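Two-component system sensor histidine kinase (Bacteroides thetaiotaomicron, PDB 3OTT) is probably a membrane sensor histidine kinase, whose extracellular beta-propeller and beta-sandwich part, an apparent saccharide sensor, would control phosphorylation and transcription. Local coordinates at residues Q476-W486 with N520-L530. Residues are numbered along the deposited sequence; the frame is centred on the assembly and turned at random.
Sequences QIIPDNEGNVW and NYLLCDEDGLL
Tyr521 meets Gln476 where two successive blades of a beta-propeller pack face to face, their innermost strands, 474-479 and 519-524, running nearly parallel at 19°. Amide nitrogen NE2 of Gln476 sits over the centre of the Tyr521 ring, 3.6 Å from CE1; the Tyr521 side chain also touches Ser563 and Met564 of the next blade. Leu522 points back into the interface and slides past Ile478 in the opposite direction. With CG anti to the backbone nitrogen (chi1 -164°), its CD1 is pressed to 3.4 Å from Ile478 CG1, tighter than ordinary van der Waals contact. Beyond Leu523, whose CA is approached by Ile478 CD1, Cys524 CB meets Ile478 CG2 at 3.8 Å. The chain then reverses in a type I turn closed by Gly528 N to Asp525 O; Asp525 and Asp527 each form a salt bridge with Arg584. Gly528 CA comes to 3.3 Å from Asn481 OD1. Leu530 crosses Trp486 at about a right angle, CD2 making a CH-pi contact 3.5 Å from the five-membered ring centroid. At the indole edge, Trp486 NE1 donates nearly in the ring plane to Asp480 OD2 (2.9 Å), from above the carboxylate plane, while Asn484 ND2 reaches the same oxygen nearly along its C-O bond.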
loop_
_atom_site.group_PDB
_atom_site.type_symbol
_atom_site.label_atom_id
_atom_site.label_comp_id
_atom_site.label_asym_id
_atom_site.label_seq_id
_atom_site.Cartn_x
_atom_site.Cartn_y
_atom_site.Cartn_z
ATOM N N GLN B 476 -2.328 31.996 15.957
ATOM C CA GLN B 476 -1.960 32.638 14.665
ATOM C C GLN B 476 -1.636 34.127 14.893
ATOM O O GLN B 476 -2.293 34.821 15.692
ATOM C CB GLN B 476 -3.126 32.659 13.674
ATOM C CG GLN B 476 -3.427 31.378 12.954
ATOM C CD GLN B 476 -4.925 31.118 12.826
ATOM O OE1 GLN B 476 -5.617 30.960 13.819
ATOM N NE2 GLN B 476 -5.412 31.057 11.622
ATOM N N ILE B 477 -0.633 34.604 14.180
ATOM C CA ILE B 477 -0.195 35.973 14.295
ATOM C C ILE B 477 -0.138 36.454 12.843
ATOM O O ILE B 477 0.441 35.768 12.020
ATOM C CB ILE B 477 1.163 36.096 15.042
ATOM C CG1 ILE B 477 2.217 35.099 14.489
ATOM C CG2 ILE B 477 0.995 35.815 16.540
ATOM C CD1 ILE B 477 3.623 35.165 15.121
ATOM N N ILE B 478 -0.748 37.606 12.535
ATOM C CA ILE B 478 -0.838 38.118 11.164
ATOM C C ILE B 478 -0.498 39.633 11.036
ATOM O O ILE B 478 -1.092 40.471 11.738
ATOM C CB ILE B 478 -2.224 37.759 10.550
ATOM C CG1 ILE B 478 -2.518 36.265 10.841
ATOM C CG2 ILE B 478 -2.269 38.110 9.039
ATOM C CD1 ILE B 478 -3.212 35.490 9.825
ATOM N N PRO B 479 0.499 39.988 10.191
ATOM C CA PRO B 479 0.722 41.412 9.940
ATOM C C PRO B 479 -0.437 42.057 9.167
ATOM O O PRO B 479 -1.082 41.423 8.356
ATOM C CB PRO B 479 2.027 41.458 9.088
ATOM C CG PRO B 479 2.093 40.121 8.408
ATOM C CD PRO B 479 1.414 39.130 9.404
ATOM N N ASP B 480 -0.681 43.310 9.504
ATOM C CA ASP B 480 -1.467 44.307 8.774
ATOM C C ASP B 480 -0.800 44.811 7.544
ATOM O O ASP B 480 0.360 44.503 7.326
ATOM C CB ASP B 480 -1.455 45.607 9.648
ATOM C CG ASP B 480 -2.732 45.843 10.234
ATOM O OD1 ASP B 480 -3.664 45.182 9.689
ATOM O OD2 ASP B 480 -2.825 46.598 11.216
ATOM N N ASN B 481 -1.496 45.701 6.834
ATOM C CA ASN B 481 -0.867 46.614 5.909
ATOM C C ASN B 481 -0.775 47.976 6.536
ATOM O O ASN B 481 -0.653 48.944 5.828
ATOM C CB ASN B 481 -1.666 46.755 4.605
ATOM C CG ASN B 481 -1.823 45.437 3.878
ATOM O OD1 ASN B 481 -2.900 45.134 3.357
ATOM N ND2 ASN B 481 -0.756 44.638 3.847
ATOM N N GLU B 482 -0.872 48.032 7.859
ATOM C CA GLU B 482 -0.863 49.253 8.609
ATOM C C GLU B 482 0.282 49.231 9.636
ATOM O O GLU B 482 0.302 50.041 10.547
ATOM C CB GLU B 482 -2.246 49.486 9.306
ATOM C CG GLU B 482 -3.433 49.680 8.355
ATOM C CD GLU B 482 -3.249 50.893 7.369
ATOM O OE1 GLU B 482 -2.659 51.942 7.760
ATOM O OE2 GLU B 482 -3.691 50.803 6.196
ATOM N N GLY B 483 1.236 48.324 9.455
ATOM C CA GLY B 483 2.312 48.126 10.405
ATOM C C GLY B 483 1.966 47.516 11.785
ATOM O O GLY B 483 2.678 47.821 12.748
ATOM N N ASN B 484 0.913 46.685 11.909
ATOM C CA ASN B 484 0.608 45.996 13.188
ATOM C C ASN B 484 0.629 44.517 13.073
ATOM O O ASN B 484 0.517 43.993 11.993
ATOM C CB ASN B 484 -0.815 46.306 13.690
ATOM C CG ASN B 484 -1.062 47.773 13.837
ATOM O OD1 ASN B 484 -0.404 48.434 14.622
ATOM N ND2 ASN B 484 -2.009 48.301 13.051
ATOM N N VAL B 485 0.665 43.837 14.211
ATOM C CA VAL B 485 0.602 42.395 14.247
ATOM C C VAL B 485 -0.633 42.000 15.058
ATOM O O VAL B 485 -0.807 42.422 16.217
ATOM C CB VAL B 485 1.884 41.751 14.861
ATOM C CG1 VAL B 485 1.745 40.248 14.818
ATOM C CG2 VAL B 485 3.119 42.139 14.109
ATOM N N TRP B 486 -1.480 41.195 14.458
ATOM C CA TRP B 486 -2.734 40.806 15.079
ATOM C C TRP B 486 -2.593 39.356 15.508
ATOM O O TRP B 486 -1.966 38.549 14.798
ATOM C CB TRP B 486 -3.927 40.971 14.120
ATOM C CG TRP B 486 -4.184 42.405 13.759
ATOM C CD1 TRP B 486 -3.563 43.129 12.786
ATOM C CD2 TRP B 486 -5.110 43.275 14.371
ATOM N NE1 TRP B 486 -4.032 44.397 12.757
ATOM C CE2 TRP B 486 -4.989 44.530 13.724
ATOM C CE3 TRP B 486 -6.012 43.136 15.426
ATOM C CZ2 TRP B 486 -5.758 45.645 14.082
ATOM C CZ3 TRP B 486 -6.794 44.248 15.795
ATOM C CH2 TRP B 486 -6.667 45.488 15.119
ATOM N N ASN B 520 -11.539 31.557 16.942
ATOM C CA ASN B 520 -10.599 30.471 16.797
ATOM C C ASN B 520 -9.959 30.434 15.406
ATOM O O ASN B 520 -9.313 29.473 15.078
ATOM C CB ASN B 520 -11.258 29.109 17.109
ATOM C CG ASN B 520 -12.142 28.635 15.957
ATOM O OD1 ASN B 520 -12.947 29.418 15.433
ATOM N ND2 ASN B 520 -11.958 27.369 15.519
ATOM N N TYR B 521 -10.104 31.492 14.621
ATOM C CA TYR B 521 -9.460 31.548 13.339
ATOM C C TYR B 521 -9.241 32.966 12.912
ATOM O O TYR B 521 -10.116 33.822 13.092
ATOM C CB TYR B 521 -10.258 30.827 12.223
ATOM C CG TYR B 521 -9.321 30.242 11.182
ATOM C CD1 TYR B 521 -8.851 31.008 10.117
ATOM C CD2 TYR B 521 -8.875 28.900 11.278
ATOM C CE1 TYR B 521 -7.919 30.464 9.177
ATOM C CE2 TYR B 521 -7.985 28.359 10.351
ATOM C CZ TYR B 521 -7.507 29.134 9.296
ATOM O OH TYR B 521 -6.615 28.571 8.353
ATOM N N LEU B 522 -8.109 33.198 12.264
ATOM C CA LEU B 522 -7.759 34.549 11.836
ATOM C C LEU B 522 -7.022 34.585 10.489
ATOM O O LEU B 522 -6.215 33.735 10.224
ATOM C CB LEU B 522 -6.937 35.216 12.924
ATOM C CG LEU B 522 -6.619 36.704 13.123
ATOM C CD1 LEU B 522 -5.192 36.950 12.868
ATOM C CD2 LEU B 522 -7.516 37.781 12.497
ATOM N N LEU B 523 -7.347 35.580 9.661
ATOM C CA LEU B 523 -6.734 35.788 8.360
ATOM C C LEU B 523 -6.868 37.238 7.873
ATOM O O LEU B 523 -7.723 37.990 8.357
ATOM C CB LEU B 523 -7.230 34.768 7.314
ATOM C CG LEU B 523 -8.545 34.737 6.526
ATOM C CD1 LEU B 523 -8.763 35.995 5.619
ATOM C CD2 LEU B 523 -8.584 33.512 5.603
ATOM N N CYS B 524 -5.975 37.620 6.956
ATOM C CA CYS B 524 -5.998 38.939 6.302
ATOM C C CYS B 524 -6.124 38.722 4.808
ATOM O O CYS B 524 -5.435 37.870 4.253
ATOM C CB CYS B 524 -4.719 39.725 6.564
ATOM S SG CYS B 524 -4.759 41.539 6.046
ATOM N N ASP B 525 -7.017 39.486 4.172
ATOM C CA ASP B 525 -7.304 39.311 2.756
ATOM C C ASP B 525 -6.468 40.312 1.954
ATOM O O ASP B 525 -5.811 41.186 2.545
ATOM C CB ASP B 525 -8.832 39.344 2.500
ATOM C CG ASP B 525 -9.463 40.744 2.555
ATOM O OD1 ASP B 525 -8.786 41.802 2.651
ATOM O OD2 ASP B 525 -10.699 40.807 2.420
ATOM N N GLU B 526 -6.485 40.166 0.630
ATOM C CA GLU B 526 -5.665 40.972 -0.281
ATOM C C GLU B 526 -5.979 42.464 -0.173
ATOM O O GLU B 526 -5.134 43.296 -0.450
ATOM C CB GLU B 526 -5.856 40.507 -1.741
ATOM C CG GLU B 526 -7.067 41.136 -2.433
ATOM C CD GLU B 526 -7.397 40.501 -3.785
ATOM O OE1 GLU B 526 -7.350 39.247 -3.905
ATOM O OE2 GLU B 526 -7.729 41.258 -4.719
ATOM N N ASP B 527 -7.194 42.814 0.216
ATOM C CA ASP B 527 -7.533 44.244 0.393
ATOM C C ASP B 527 -7.074 44.731 1.772
ATOM O O ASP B 527 -7.330 45.880 2.144
ATOM C CB ASP B 527 -9.041 44.488 0.201
ATOM C CG ASP B 527 -9.455 44.546 -1.289
ATOM O OD1 ASP B 527 -9.164 45.579 -1.967
ATOM O OD2 ASP B 527 -10.098 43.593 -1.788
ATOM N N GLY B 528 -6.405 43.851 2.524
ATOM C CA GLY B 528 -6.028 44.139 3.905
ATOM C C GLY B 528 -7.073 44.165 5.030
ATOM O O GLY B 528 -6.819 44.771 6.100
ATOM N N LEU B 529 -8.242 43.552 4.833
ATOM C CA LEU B 529 -9.251 43.447 5.916
ATOM C C LEU B 529 -8.998 42.175 6.666
ATOM O O LEU B 529 -8.475 41.246 6.083
ATOM C CB LEU B 529 -10.681 43.526 5.394
ATOM C CG LEU B 529 -10.956 44.921 4.807
ATOM C CD1 LEU B 529 -11.721 44.887 3.521
ATOM C CD2 LEU B 529 -11.675 45.729 5.793
ATOM N N LEU B 530 -9.308 42.136 7.960
ATOM C CA LEU B 530 -9.113 40.905 8.767
ATOM C C LEU B 530 -10.372 40.097 8.880
ATOM O O LEU B 530 -11.431 40.631 9.131
ATOM C CB LEU B 530 -8.697 41.248 10.184
ATOM C CG LEU B 530 -7.245 41.370 10.624
ATOM C CD1 LEU B 530 -6.405 41.809 9.506
ATOM C CD2 LEU B 530 -7.139 42.355 11.762
#